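Local coordinates for histone-lysine N-methyltransferase, H3 lysine-9 specific SUVH4 (Arabidopsis thaliana, PDB 4QEO), which methylates histone H3 at its ninth residue, a lysine, marking chromatin for transcriptional silencing, and binds methylated DNA through its SRA domain, at residues R68-A73 with N491-Q496; R166-H171 with Y182-L187; K174-K179 with S371-P376. All blocks are in the same frame, centred on the assembly; numbering follows the deposited sequence.

Interaction 1: residues R68-A73 with N491-Q496; sequences RFFSRA and NISPMQ. With nucleotides of chain B.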
loop_
_atom_site.group_PDB
_atom_site.type_symbol
_atom_site.label_atom_id
_atom_site.label_comp_id
_atom_site.label_asym_id
_atom_site.label_seq_id
_atom_site.Cartn_x
_atom_site.Cartn_y
_atom_site.Cartn_z
ATOM N N ARG A 68 7.721 1.793 -5.870
ATOM C CA ARG A 68 8.218 1.131 -4.677
ATOM C C ARG A 68 7.597 -0.247 -4.469
ATOM O O ARG A 68 6.382 -0.380 -4.374
ATOM C CB ARG A 68 7.941 1.974 -3.442
ATOM C CG ARG A 68 8.760 3.233 -3.342
ATOM C CD ARG A 68 8.896 3.618 -1.888
ATOM N NE ARG A 68 9.894 4.656 -1.665
ATOM C CZ ARG A 68 9.610 5.944 -1.514
ATOM N NH1 ARG A 68 8.354 6.357 -1.575
ATOM N NH2 ARG A 68 10.584 6.819 -1.303
ATOM N N PHE A 69 8.446 -1.264 -4.384
ATOM C CA PHE A 69 8.012 -2.616 -4.074
ATOM C C PHE A 69 8.340 -2.879 -2.616
ATOM O O PHE A 69 9.356 -2.400 -2.119
ATOM C CB PHE A 69 8.734 -3.643 -4.957
ATOM C CG PHE A 69 8.344 -3.594 -6.408
ATOM C CD1 PHE A 69 7.134 -4.128 -6.840
ATOM C CD2 PHE A 69 9.200 -3.042 -7.345
ATOM C CE1 PHE A 69 6.786 -4.093 -8.188
ATOM C CE2 PHE A 69 8.875 -3.006 -8.696
ATOM C CZ PHE A 69 7.671 -3.531 -9.125
ATOM N N PHE A 70 7.488 -3.633 -1.925
ATOM C CA PHE A 70 7.670 -3.837 -0.482
ATOM C C PHE A 70 8.316 -5.181 -0.147
ATOM O O PHE A 70 8.572 -5.485 1.018
ATOM C CB PHE A 70 6.338 -3.599 0.266
ATOM C CG PHE A 70 5.894 -2.159 0.215
ATOM C CD1 PHE A 70 5.352 -1.631 -0.947
ATOM C CD2 PHE A 70 6.071 -1.326 1.295
ATOM C CE1 PHE A 70 4.977 -0.308 -1.019
ATOM C CE2 PHE A 70 5.685 0.000 1.226
ATOM C CZ PHE A 70 5.142 0.507 0.070
ATOM N N SER A 71 8.628 -5.958 -1.186
ATOM C CA SER A 71 9.287 -7.252 -1.023
ATOM C C SER A 71 9.798 -7.762 -2.378
ATOM O O SER A 71 9.322 -7.303 -3.419
ATOM C CB SER A 71 8.311 -8.268 -0.424
ATOM O OG SER A 71 7.333 -8.647 -1.382
ATOM N N ARG A 72 10.772 -8.680 -2.377
ATOM C CA ARG A 72 11.203 -9.333 -3.623
ATOM C C ARG A 72 10.010 -10.102 -4.210
ATOM O O ARG A 72 9.761 -10.109 -5.434
ATOM C CB ARG A 72 12.414 -10.274 -3.377
ATOM C CG ARG A 72 13.766 -9.562 -3.081
ATOM C CD ARG A 72 14.336 -8.835 -4.362
ATOM N NE ARG A 72 14.388 -9.804 -5.450
ATOM C CZ ARG A 72 15.491 -10.443 -5.831
ATOM N NH1 ARG A 72 16.668 -10.163 -5.275
ATOM N NH2 ARG A 72 15.413 -11.354 -6.789
ATOM N N ALA A 73 9.228 -10.698 -3.308
ATOM C CA ALA A 73 8.049 -11.475 -3.694
ATOM C C ALA A 73 7.042 -10.665 -4.511
ATOM O O ALA A 73 6.478 -11.181 -5.462
ATOM C CB ALA A 73 7.367 -12.088 -2.446
ATOM N N ASN A 491 -0.253 -1.003 -0.095
ATOM C CA ASN A 491 0.912 -0.521 0.618
ATOM C C ASN A 491 1.157 0.944 0.233
ATOM O O ASN A 491 1.296 1.279 -0.946
ATOM C CB ASN A 491 2.129 -1.395 0.289
ATOM C CG ASN A 491 1.973 -2.817 0.801
ATOM O OD1 ASN A 491 1.576 -3.023 1.944
ATOM N ND2 ASN A 491 2.259 -3.800 -0.049
ATOM N N ILE A 492 1.204 1.816 1.231
ATOM C CA ILE A 492 1.296 3.252 0.996
ATOM C C ILE A 492 2.667 3.766 1.432
ATOM O O ILE A 492 3.155 3.409 2.508
ATOM C CB ILE A 492 0.144 3.992 1.745
ATOM C CG1 ILE A 492 -1.204 3.447 1.252
ATOM C CG2 ILE A 492 0.239 5.495 1.554
ATOM C CD1 ILE A 492 -2.415 3.877 2.069
ATOM N N SER A 493 3.299 4.575 0.585
ATOM C CA SER A 493 4.608 5.141 0.899
ATOM C C SER A 493 4.450 6.490 1.597
ATOM O O SER A 493 3.414 7.138 1.464
ATOM C CB SER A 493 5.440 5.326 -0.381
ATOM O OG SER A 493 5.780 4.087 -0.976
ATOM N N PRO A 494 5.488 6.930 2.326
ATOM C CA PRO A 494 5.469 8.252 2.967
ATOM C C PRO A 494 5.167 9.395 1.981
ATOM O O PRO A 494 5.609 9.345 0.839
ATOM C CB PRO A 494 6.891 8.384 3.507
ATOM C CG PRO A 494 7.304 6.975 3.788
ATOM C CD PRO A 494 6.687 6.157 2.696
ATOM N N MET A 495 4.408 10.390 2.439
ATOM C CA MET A 495 4.027 11.574 1.658
ATOM C C MET A 495 2.970 11.334 0.576
ATOM O O MET A 495 2.553 12.275 -0.100
ATOM C CB MET A 495 5.249 12.297 1.079
ATOM C CG MET A 495 6.192 12.791 2.138
ATOM S SD MET A 495 5.315 13.721 3.404
ATOM C CE MET A 495 6.517 13.631 4.729
ATOM N N GLN A 496 2.530 10.091 0.411
ATOM C CA GLN A 496 1.399 9.827 -0.470
ATOM C C GLN A 496 0.082 10.255 0.195
ATOM O O GLN A 496 -0.179 9.911 1.350
ATOM C CB GLN A 496 1.370 8.353 -0.886
ATOM C CG GLN A 496 2.453 7.997 -1.912
ATOM C CD GLN A 496 2.372 6.556 -2.406
ATOM O OE1 GLN A 496 1.747 5.693 -1.782
ATOM N NE2 GLN A 496 3.004 6.296 -3.538
ATOM P P DA B 8 18.501 -9.500 -2.067
ATOM O OP1 DA B 8 18.073 -8.593 -3.085
ATOM O OP2 DA B 8 18.532 -9.060 -0.719
ATOM O "O5'" DA B 8 17.450 -10.669 -2.199
ATOM C "C5'" DA B 8 17.333 -11.643 -1.181
ATOM C "C4'" DA B 8 15.887 -11.840 -0.815
ATOM O "O4'" DA B 8 15.732 -13.142 -0.244
ATOM C "C3'" DA B 8 15.395 -10.884 0.257
ATOM O "O3'" DA B 8 13.985 -10.716 0.130
ATOM C "C2'" DA B 8 15.850 -11.572 1.528
ATOM C "C1'" DA B 8 15.865 -13.055 1.160
ATOM N N9 DA B 8 17.056 -13.809 1.534
ATOM C C8 DA B 8 18.360 -13.399 1.581
ATOM N N7 DA B 8 19.200 -14.347 1.908
ATOM C C5 DA B 8 18.395 -15.461 2.070
ATOM C C6 DA B 8 18.680 -16.793 2.417
ATOM N N6 DA B 8 19.906 -17.247 2.661
ATOM N N1 DA B 8 17.649 -17.654 2.488
ATOM C C2 DA B 8 16.419 -17.200 2.245
ATOM N N3 DA B 8 16.025 -15.980 1.902
ATOM C C4 DA B 8 17.074 -15.147 1.835
ATOM P P DT B 9 13.125 -9.690 0.908
ATOM O OP1 DT B 9 11.895 -9.517 0.228
ATOM O OP2 DT B 9 13.942 -8.561 1.211
ATOM O "O5'" DT B 9 12.844 -10.471 2.257
ATOM C "C5'" DT B 9 11.938 -11.574 2.287
ATOM C "C4'" DT B 9 12.045 -12.338 3.586
ATOM O "O4'" DT B 9 13.261 -13.077 3.628
ATOM C "C3'" DT B 9 12.043 -11.502 4.867
ATOM O "O3'" DT B 9 10.736 -11.481 5.414
ATOM C "C2'" DT B 9 12.997 -12.234 5.792
ATOM C "C1'" DT B 9 13.513 -13.400 4.970
ATOM N N1 DT B 9 14.940 -13.669 5.087
ATOM C C2 DT B 9 15.348 -14.947 5.383
ATOM O O2 DT B 9 14.575 -15.854 5.612
ATOM N N3 DT B 9 16.704 -15.117 5.415
ATOM C C4 DT B 9 17.667 -14.166 5.168
ATOM O O4 DT B 9 18.846 -14.472 5.213
ATOM C C5 DT B 9 17.169 -12.856 4.839
ATOM C C7 DT B 9 18.143 -11.754 4.576
ATOM C C6 DT B 9 15.847 -12.679 4.800
#
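F70 of the SRA domain lays its ring on N491 of the SET domain, so the contact belongs to the interface between the DNA-reading and the catalytic domains of the enzyme. The close-packed part is a CH-pi contact: N491 CB stands 3.4 Å from the centroid of the F70 ring, 17° off its normal and shifted toward the rim, with F70 CE1 the nearest ring atom at 3.3 Å. The amide of N491 continues past the ring, its plane turned 40° from it, and OD1 is held by A377 N; that bond helps fix the side chain whose CB presses on the ring. The F70 ring also meets Y374 nearly at right angles. With an alanine in place of F70, the CB of N491 would probably lose the face it rests on and a gap would open between the two domains.

Toward R68, which is partly exposed, less surface is covered and no hydrogen bond forms. With CG anti to its carbonyl carbon (chi1 -70°) and the chain extended from there to NE, R68 runs alongside S493, still bringing CD to 3.3 Å from S493 OG. R68 NH1 lies near the same hydroxyl at too poor an angle for a hydrogen bond. S493 opens a type II turn that Q496 braces, its OE1 accepting S493 N at 3.0 Å from above the carbonyl plane; M495 and Q496 are exposed, the loose side of the contact.

Past F70 the chain faces DNA instead of the SET domain. S71 caps the helix begun by R72, whose backbone N donates to OP1 of DT9 of chain B. The R72 chain, bent at chi2 and chi3, sets its guanidinium edge-on to the preceding phosphate, with NH1 3.0 Å from OP1 of DA8 of chain B.

Interaction 2: residues R166-H171 with Y182-L187; sequences RVTRGH and YTYDGL. With nucleotides of chain B.
An antiparallel beta hairpin of the SRA domain, strands 165-172 and 180-197, pairs R169 with T183 through two backbone hydrogen bonds, R169 N to T183 O at 3.0 Å and T183 N to R169 O at 2.9 Å. T168-Y184 and G170-Y182 are the non-hydrogen-bonded pairs beside it. Between R166 and T168 the register slips by one residue, a beta bulge at which V167 O accepts D185 N and V167 N donates to G186 O. G186 adopts a positive phi (107°) in which a CB would jam against the preceding carbonyl.

The side chains of R169, T183 and D185 form a polar network with H171. R169, extended from CG to NE, crosses D185 at about a right angle and gives NH1 to OD2 in a salt bridge of 2.7 Å; OD2 is met on its anti side, and the guanidinium and carboxylate planes are nearly coplanar. D121 takes R169 NE in a second salt bridge, so two acidic residues grip one arginine. T183 OG1 hands its proton to D185 OD1 on the syn side, which orients the hydroxyl, and accepts H171 NE2 at 2.9 Å close to the imidazole plane, probably holding that ring in its rotation.

On the other side of the sheet, the R166 and Y184 side chains cross at about a right angle, R166 CB 3.5 Å from Y184 CE1, while R166 CG touches L187 CD2 at 3.7 Å. Their polar ends are bonded outside the hairpin, R166 NH1 to the carbonyl of G58 and Y184 OH to D59. Y182 CD2 lies 3.6 Å from G170 CA, where a CB would crowd the ring. Y182 OH donates to OP2 of DT9 of chain B at 2.6 Å, in the ring plane, a phosphate contact in keeping with the methylated-DNA-binding SRA (YDG) fold.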
loop_
_atom_site.group_PDB
_atom_site.type_symbol
_atom_site.label_atom_id
_atom_site.label_comp_id
_atom_site.label_asym_id
_atom_site.label_seq_id
_atom_site.Cartn_x
_atom_site.Cartn_y
_atom_site.Cartn_z
ATOM N N ARG A 166 16.398 -3.059 -16.535
ATOM C CA ARG A 166 15.761 -2.402 -15.400
ATOM C C ARG A 166 16.640 -2.572 -14.186
ATOM O O ARG A 166 17.186 -3.646 -13.960
ATOM C CB ARG A 166 14.368 -3.003 -15.103
ATOM C CG ARG A 166 13.357 -2.798 -16.241
ATOM C CD ARG A 166 11.923 -3.233 -15.795
ATOM N NE ARG A 166 11.827 -4.678 -15.573
ATOM C CZ ARG A 166 11.793 -5.591 -16.542
ATOM N NH1 ARG A 166 11.858 -5.214 -17.811
ATOM N NH2 ARG A 166 11.677 -6.887 -16.239
ATOM N N VAL A 167 16.775 -1.508 -13.402
ATOM C CA VAL A 167 17.618 -1.538 -12.217
ATOM C C VAL A 167 16.766 -1.146 -11.008
ATOM O O VAL A 167 16.067 -0.128 -11.017
ATOM C CB VAL A 167 18.844 -0.591 -12.352
ATOM C CG1 VAL A 167 19.580 -0.505 -11.027
ATOM C CG2 VAL A 167 19.769 -1.078 -13.472
ATOM N N THR A 168 16.819 -1.986 -9.983
ATOM C CA THR A 168 16.032 -1.805 -8.770
ATOM C C THR A 168 16.956 -1.862 -7.567
ATOM O O THR A 168 17.820 -2.739 -7.483
ATOM C CB THR A 168 14.952 -2.901 -8.664
ATOM O OG1 THR A 168 14.048 -2.772 -9.773
ATOM C CG2 THR A 168 14.173 -2.796 -7.327
ATOM N N ARG A 169 16.783 -0.917 -6.646
ATOM C CA ARG A 169 17.655 -0.826 -5.478
ATOM C C ARG A 169 16.890 -1.204 -4.206
ATOM O O ARG A 169 15.768 -0.734 -3.989
ATOM C CB ARG A 169 18.177 0.601 -5.304
ATOM C CG ARG A 169 19.409 0.967 -6.156
ATOM C CD ARG A 169 19.773 2.449 -5.977
ATOM N NE ARG A 169 20.953 2.783 -6.767
ATOM C CZ ARG A 169 20.915 3.138 -8.051
ATOM N NH1 ARG A 169 19.749 3.239 -8.687
ATOM N NH2 ARG A 169 22.047 3.414 -8.695
ATOM N N GLY A 170 17.515 -2.023 -3.369
ATOM C CA GLY A 170 17.010 -2.273 -2.037
ATOM C C GLY A 170 17.400 -1.100 -1.166
ATOM O O GLY A 170 18.430 -0.472 -1.392
ATOM N N HIS A 171 16.558 -0.789 -0.187
ATOM C CA HIS A 171 16.781 0.318 0.727
ATOM C C HIS A 171 16.358 -0.184 2.094
ATOM O O HIS A 171 15.298 -0.808 2.229
ATOM C CB HIS A 171 15.893 1.529 0.395
ATOM C CG HIS A 171 16.120 2.119 -0.968
ATOM N ND1 HIS A 171 17.057 3.100 -1.211
ATOM C CD2 HIS A 171 15.489 1.904 -2.148
ATOM C CE1 HIS A 171 17.011 3.447 -2.485
ATOM N NE2 HIS A 171 16.065 2.741 -3.076
ATOM N N TYR A 182 12.080 -1.830 -2.157
ATOM C CA TYR A 182 12.824 -1.927 -3.406
ATOM C C TYR A 182 12.275 -0.888 -4.374
ATOM O O TYR A 182 11.090 -0.894 -4.669
ATOM C CB TYR A 182 12.681 -3.337 -3.977
ATOM C CG TYR A 182 13.327 -4.378 -3.095
ATOM C CD1 TYR A 182 12.598 -5.031 -2.101
ATOM C CD2 TYR A 182 14.675 -4.692 -3.236
ATOM C CE1 TYR A 182 13.199 -5.984 -1.266
ATOM C CE2 TYR A 182 15.285 -5.640 -2.411
ATOM C CZ TYR A 182 14.545 -6.281 -1.430
ATOM O OH TYR A 182 15.155 -7.225 -0.610
ATOM N N THR A 183 13.111 0.025 -4.855
ATOM C CA THR A 183 12.602 1.023 -5.789
ATOM C C THR A 183 13.125 0.730 -7.180
ATOM O O THR A 183 14.332 0.566 -7.379
ATOM C CB THR A 183 13.011 2.453 -5.398
ATOM O OG1 THR A 183 14.442 2.566 -5.475
ATOM C CG2 THR A 183 12.539 2.760 -3.980
ATOM N N TYR A 184 12.211 0.646 -8.138
ATOM C CA TYR A 184 12.598 0.595 -9.537
ATOM C C TYR A 184 13.139 1.958 -9.956
ATOM O O TYR A 184 12.411 2.955 -9.924
ATOM C CB TYR A 184 11.393 0.209 -10.405
ATOM C CG TYR A 184 11.662 0.371 -11.884
ATOM C CD1 TYR A 184 12.809 -0.166 -12.461
ATOM C CD2 TYR A 184 10.761 1.044 -12.707
ATOM C CE1 TYR A 184 13.073 -0.011 -13.812
ATOM C CE2 TYR A 184 11.012 1.200 -14.059
ATOM C CZ TYR A 184 12.167 0.671 -14.605
ATOM O OH TYR A 184 12.421 0.823 -15.953
ATOM N N ASP A 185 14.404 2.004 -10.376
ATOM C CA ASP A 185 15.064 3.274 -10.611
ATOM C C ASP A 185 15.253 3.622 -12.088
ATOM O O ASP A 185 15.946 4.592 -12.421
ATOM C CB ASP A 185 16.410 3.301 -9.873
ATOM C CG ASP A 185 16.241 3.384 -8.359
ATOM O OD1 ASP A 185 15.130 3.726 -7.890
ATOM O OD2 ASP A 185 17.218 3.115 -7.635
ATOM N N GLY A 186 14.645 2.835 -12.970
ATOM C CA GLY A 186 14.697 3.130 -14.396
ATOM C C GLY A 186 15.592 2.208 -15.205
ATOM O O GLY A 186 16.186 1.254 -14.675
ATOM N N LEU A 187 15.704 2.494 -16.500
ATOM C CA LEU A 187 16.524 1.682 -17.377
ATOM C C LEU A 187 17.995 2.152 -17.387
ATOM O O LEU A 187 18.273 3.351 -17.339
ATOM C CB LEU A 187 15.946 1.736 -18.792
ATOM C CG LEU A 187 14.481 1.274 -18.881
ATOM C CD1 LEU A 187 13.928 1.602 -20.235
ATOM C CD2 LEU A 187 14.438 -0.247 -18.659
ATOM P P DT B 9 13.125 -9.690 0.908
ATOM O OP1 DT B 9 11.895 -9.517 0.228
ATOM O OP2 DT B 9 13.942 -8.561 1.211
ATOM O "O5'" DT B 9 12.844 -10.471 2.257
ATOM C "C5'" DT B 9 11.938 -11.574 2.287
ATOM C "C4'" DT B 9 12.045 -12.338 3.586
ATOM O "O4'" DT B 9 13.261 -13.077 3.628
ATOM C "C3'" DT B 9 12.043 -11.502 4.867
ATOM O "O3'" DT B 9 10.736 -11.481 5.414
ATOM C "C2'" DT B 9 12.997 -12.234 5.792
ATOM C "C1'" DT B 9 13.513 -13.400 4.970
ATOM N N1 DT B 9 14.940 -13.669 5.087
ATOM C C2 DT B 9 15.348 -14.947 5.383
ATOM O O2 DT B 9 14.575 -15.854 5.612
ATOM N N3 DT B 9 16.704 -15.117 5.415
ATOM C C4 DT B 9 17.667 -14.166 5.168
ATOM O O4 DT B 9 18.846 -14.472 5.213
ATOM C C5 DT B 9 17.169 -12.856 4.839
ATOM C C7 DT B 9 18.143 -11.754 4.576
ATOM C C6 DT B 9 15.847 -12.679 4.800
ATOM P P DA B 8 18.501 -9.500 -2.067
ATOM O OP1 DA B 8 18.073 -8.593 -3.085
ATOM O OP2 DA B 8 18.532 -9.060 -0.719
ATOM O "O5'" DA B 8 17.450 -10.669 -2.199
ATOM C "C5'" DA B 8 17.333 -11.643 -1.181
ATOM C "C4'" DA B 8 15.887 -11.840 -0.815
ATOM O "O4'" DA B 8 15.732 -13.142 -0.244
ATOM C "C3'" DA B 8 15.395 -10.884 0.257
ATOM O "O3'" DA B 8 13.985 -10.716 0.130
ATOM C "C2'" DA B 8 15.850 -11.572 1.528
ATOM C "C1'" DA B 8 15.865 -13.055 1.160
ATOM N N9 DA B 8 17.056 -13.809 1.534
ATOM C C8 DA B 8 18.360 -13.399 1.581
ATOM N N7 DA B 8 19.200 -14.347 1.908
ATOM C C5 DA B 8 18.395 -15.461 2.070
ATOM C C6 DA B 8 18.680 -16.793 2.417
ATOM N N6 DA B 8 19.906 -17.247 2.661
ATOM N N1 DA B 8 17.649 -17.654 2.488
ATOM C C2 DA B 8 16.419 -17.200 2.245
ATOM N N3 DA B 8 16.025 -15.980 1.902
ATOM C C4 DA B 8 17.074 -15.147 1.835
#

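Interaction 3: residues K174-K179 with S371-P376; sequences KSSYTK and SWEYIP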
loop_
_atom_site.group_PDB
_atom_site.type_symbol
_atom_site.label_atom_id
_atom_site.label_comp_id
_atom_site.label_asym_id
_atom_site.label_seq_id
_atom_site.Cartn_x
_atom_site.Cartn_y
_atom_site.Cartn_z
ATOM N N LYS A 174 13.890 2.548 8.389
ATOM C CA LYS A 174 13.635 2.651 9.818
ATOM C C LYS A 174 12.159 2.955 9.990
ATOM O O LYS A 174 11.755 4.104 10.138
ATOM C CB LYS A 174 14.516 3.713 10.480
ATOM C CG LYS A 174 14.906 4.875 9.584
ATOM C CD LYS A 174 16.058 5.654 10.201
ATOM C CE LYS A 174 16.905 6.364 9.148
ATOM N NZ LYS A 174 16.287 7.635 8.675
ATOM N N SER A 175 11.362 1.898 9.931
ATOM C CA SER A 175 9.915 2.005 9.965
ATOM C C SER A 175 9.404 0.979 10.958
ATOM O O SER A 175 10.066 -0.031 11.202
ATOM C CB SER A 175 9.338 1.713 8.579
ATOM O OG SER A 175 8.035 2.248 8.431
ATOM N N SER A 176 8.234 1.241 11.534
ATOM C CA SER A 176 7.626 0.315 12.485
ATOM C C SER A 176 7.417 -1.073 11.873
ATOM O O SER A 176 7.619 -2.088 12.539
ATOM C CB SER A 176 6.286 0.863 13.003
ATOM O OG SER A 176 6.466 1.954 13.899
ATOM N N TYR A 177 6.975 -1.092 10.616
ATOM C CA TYR A 177 6.487 -2.301 9.987
ATOM C C TYR A 177 7.212 -2.788 8.758
ATOM O O TYR A 177 7.082 -3.923 8.393
ATOM C CB TYR A 177 5.029 -2.097 9.641
ATOM C CG TYR A 177 4.198 -1.713 10.821
ATOM C CD1 TYR A 177 4.275 -2.416 11.997
ATOM C CD2 TYR A 177 3.345 -0.656 10.763
ATOM C CE1 TYR A 177 3.509 -2.078 13.081
ATOM C CE2 TYR A 177 2.589 -0.304 11.847
ATOM C CZ TYR A 177 2.677 -1.022 13.005
ATOM O OH TYR A 177 1.929 -0.670 14.076
ATOM N N THR A 178 7.932 -1.903 8.095
ATOM C CA THR A 178 8.586 -2.254 6.839
ATOM C C THR A 178 10.079 -2.192 6.976
ATOM O O THR A 178 10.643 -1.157 7.121
ATOM C CB THR A 178 8.202 -1.254 5.772
ATOM O OG1 THR A 178 6.824 -0.919 5.907
ATOM C CG2 THR A 178 8.482 -1.807 4.391
ATOM N N LYS A 179 10.719 -3.325 6.979
ATOM C CA LYS A 179 12.139 -3.354 7.075
ATOM C C LYS A 179 12.914 -2.893 5.842
ATOM O O LYS A 179 13.929 -2.258 5.933
ATOM C CB LYS A 179 12.552 -4.736 7.512
ATOM C CG LYS A 179 12.111 -5.060 8.935
ATOM C CD LYS A 179 13.168 -4.634 9.926
ATOM C CE LYS A 179 12.971 -5.277 11.279
ATOM N NZ LYS A 179 13.385 -6.694 11.216
ATOM N N SER A 371 0.628 10.498 4.910
ATOM C CA SER A 371 1.360 9.785 5.944
ATOM C C SER A 371 2.858 10.036 5.861
ATOM O O SER A 371 3.415 10.195 4.775
ATOM C CB SER A 371 1.083 8.283 5.872
ATOM O OG SER A 371 1.869 7.593 6.827
ATOM N N TRP A 372 3.510 10.065 7.019
ATOM C CA TRP A 372 4.952 10.274 7.076
ATOM C C TRP A 372 5.694 8.957 7.113
ATOM O O TRP A 372 6.909 8.923 7.007
ATOM C CB TRP A 372 5.333 11.098 8.300
ATOM C CG TRP A 372 5.011 12.551 8.175
ATOM C CD1 TRP A 372 4.356 13.166 7.149
ATOM C CD2 TRP A 372 5.337 13.573 9.114
ATOM N NE1 TRP A 372 4.253 14.514 7.395
ATOM C CE2 TRP A 372 4.847 14.789 8.599
ATOM C CE3 TRP A 372 5.990 13.578 10.351
ATOM C CZ2 TRP A 372 4.991 15.996 9.275
ATOM C CZ3 TRP A 372 6.130 14.778 11.024
ATOM C CH2 TRP A 372 5.634 15.971 10.483
ATOM N N GLU A 373 4.958 7.871 7.278
ATOM C CA GLU A 373 5.572 6.552 7.297
ATOM C C GLU A 373 4.806 5.567 6.428
ATOM O O GLU A 373 3.697 5.846 5.971
ATOM C CB GLU A 373 5.682 6.018 8.732
ATOM C CG GLU A 373 4.718 6.653 9.713
ATOM C CD GLU A 373 4.785 6.026 11.097
ATOM O OE1 GLU A 373 4.134 6.549 12.025
ATOM O OE2 GLU A 373 5.485 5.004 11.255
ATOM N N TYR A 374 5.414 4.410 6.217
ATOM C CA TYR A 374 4.828 3.347 5.417
ATOM C C TYR A 374 3.571 2.791 6.067
ATOM O O TYR A 374 3.540 2.578 7.275
ATOM C CB TYR A 374 5.868 2.245 5.205
ATOM C CG TYR A 374 6.959 2.641 4.224
ATOM C CD1 TYR A 374 6.737 2.582 2.857
ATOM C CD2 TYR A 374 8.202 3.085 4.666
ATOM C CE1 TYR A 374 7.728 2.946 1.950
ATOM C CE2 TYR A 374 9.192 3.455 3.767
ATOM C CZ TYR A 374 8.950 3.387 2.413
ATOM O OH TYR A 374 9.935 3.750 1.516
ATOM N N ILE A 375 2.529 2.592 5.259
ATOM C CA ILE A 375 1.289 1.966 5.718
ATOM C C ILE A 375 1.037 0.647 4.969
ATOM O O ILE A 375 0.757 0.649 3.764
ATOM C CB ILE A 375 0.080 2.895 5.529
ATOM C CG1 ILE A 375 0.299 4.209 6.282
ATOM C CG2 ILE A 375 -1.195 2.208 6.005
ATOM C CD1 ILE A 375 -0.839 5.191 6.155
ATOM N N PRO A 376 1.159 -0.489 5.675
ATOM C CA PRO A 376 0.939 -1.786 5.029
ATOM C C PRO A 376 -0.524 -1.982 4.645
ATOM O O PRO A 376 -1.424 -1.531 5.360
ATOM C CB PRO A 376 1.341 -2.797 6.116
ATOM C CG PRO A 376 2.215 -2.022 7.059
ATOM C CD PRO A 376 1.638 -0.636 7.059
#
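Y374 of the SET domain lies against S175 and T178, which belong to the loop closing the SRA hairpin. From its CB outward, the side chain meets the loop near its root. Y374 CB is touched by T178 OG1 at 3.4 Å and, more loosely, by S175 OG at 3.9 Å. Y374 CG has T178 OG1 at 3.9 Å, reached obliquely, the two side chains crossing at about a right angle. Y374 CD2 is met by S175 OG, also at 3.9 Å, which lies in the ring plane at its edge. Beyond CD2 the side chain leaves this loop for S493 and P494, which touch it from the SET domain, so the loop meets only the root and near edge of the ring on the way to the hydroxyl tip. The torsions explain this path, since CG is anti to the carbonyl carbon (chi1 -73°) and the ring therefore swings past T178 with only its near edge beside S175. No hydrogen bond joins the two loops, and Y374 N is buried without a polar partner.

A second, apolar touch lies further along. Y177 CB rests 3.8 Å from P376 CG, and the two side chains cross at about a right angle, Y177 CD2 obliquely 4.1 Å from P376 CD. The far end of Y177 is tied down, its OH hydrogen-bonded to D321, so the ring spans from proline to acid. At the exposed margin S176, poorly ordered, is only loosely near E373, whose OE1 is bound by the backbone N of N356.

The contact thus sets the SRA loop between strands 165-172 and 180-197 against the SET loop between strands 367-371 and 380-383.

Interactions 1 and 3 are two neighbouring patches of one SRA-SET interface, their centres about 9 Å apart. They meet where F70 CE2 comes within 3.2 Å of Y374 CD1, and the SET loops behind them are probably tied by I492 N to I375 O at 2.8 Å. Interaction 2 lies within the SRA domain, its centre about 12 Å from that of interaction 1; a probable hydrogen bond from F69 N to Y182 O, 2.7 Å, joins them in one sheet. R72 and Y182 both hold the phosphate of DT9 of chain B. Residues 174-179 form most of the loop between the two strands of interaction 2. All three lie away from the S-adenosyl-L-homocysteine pocket and the zinc sites.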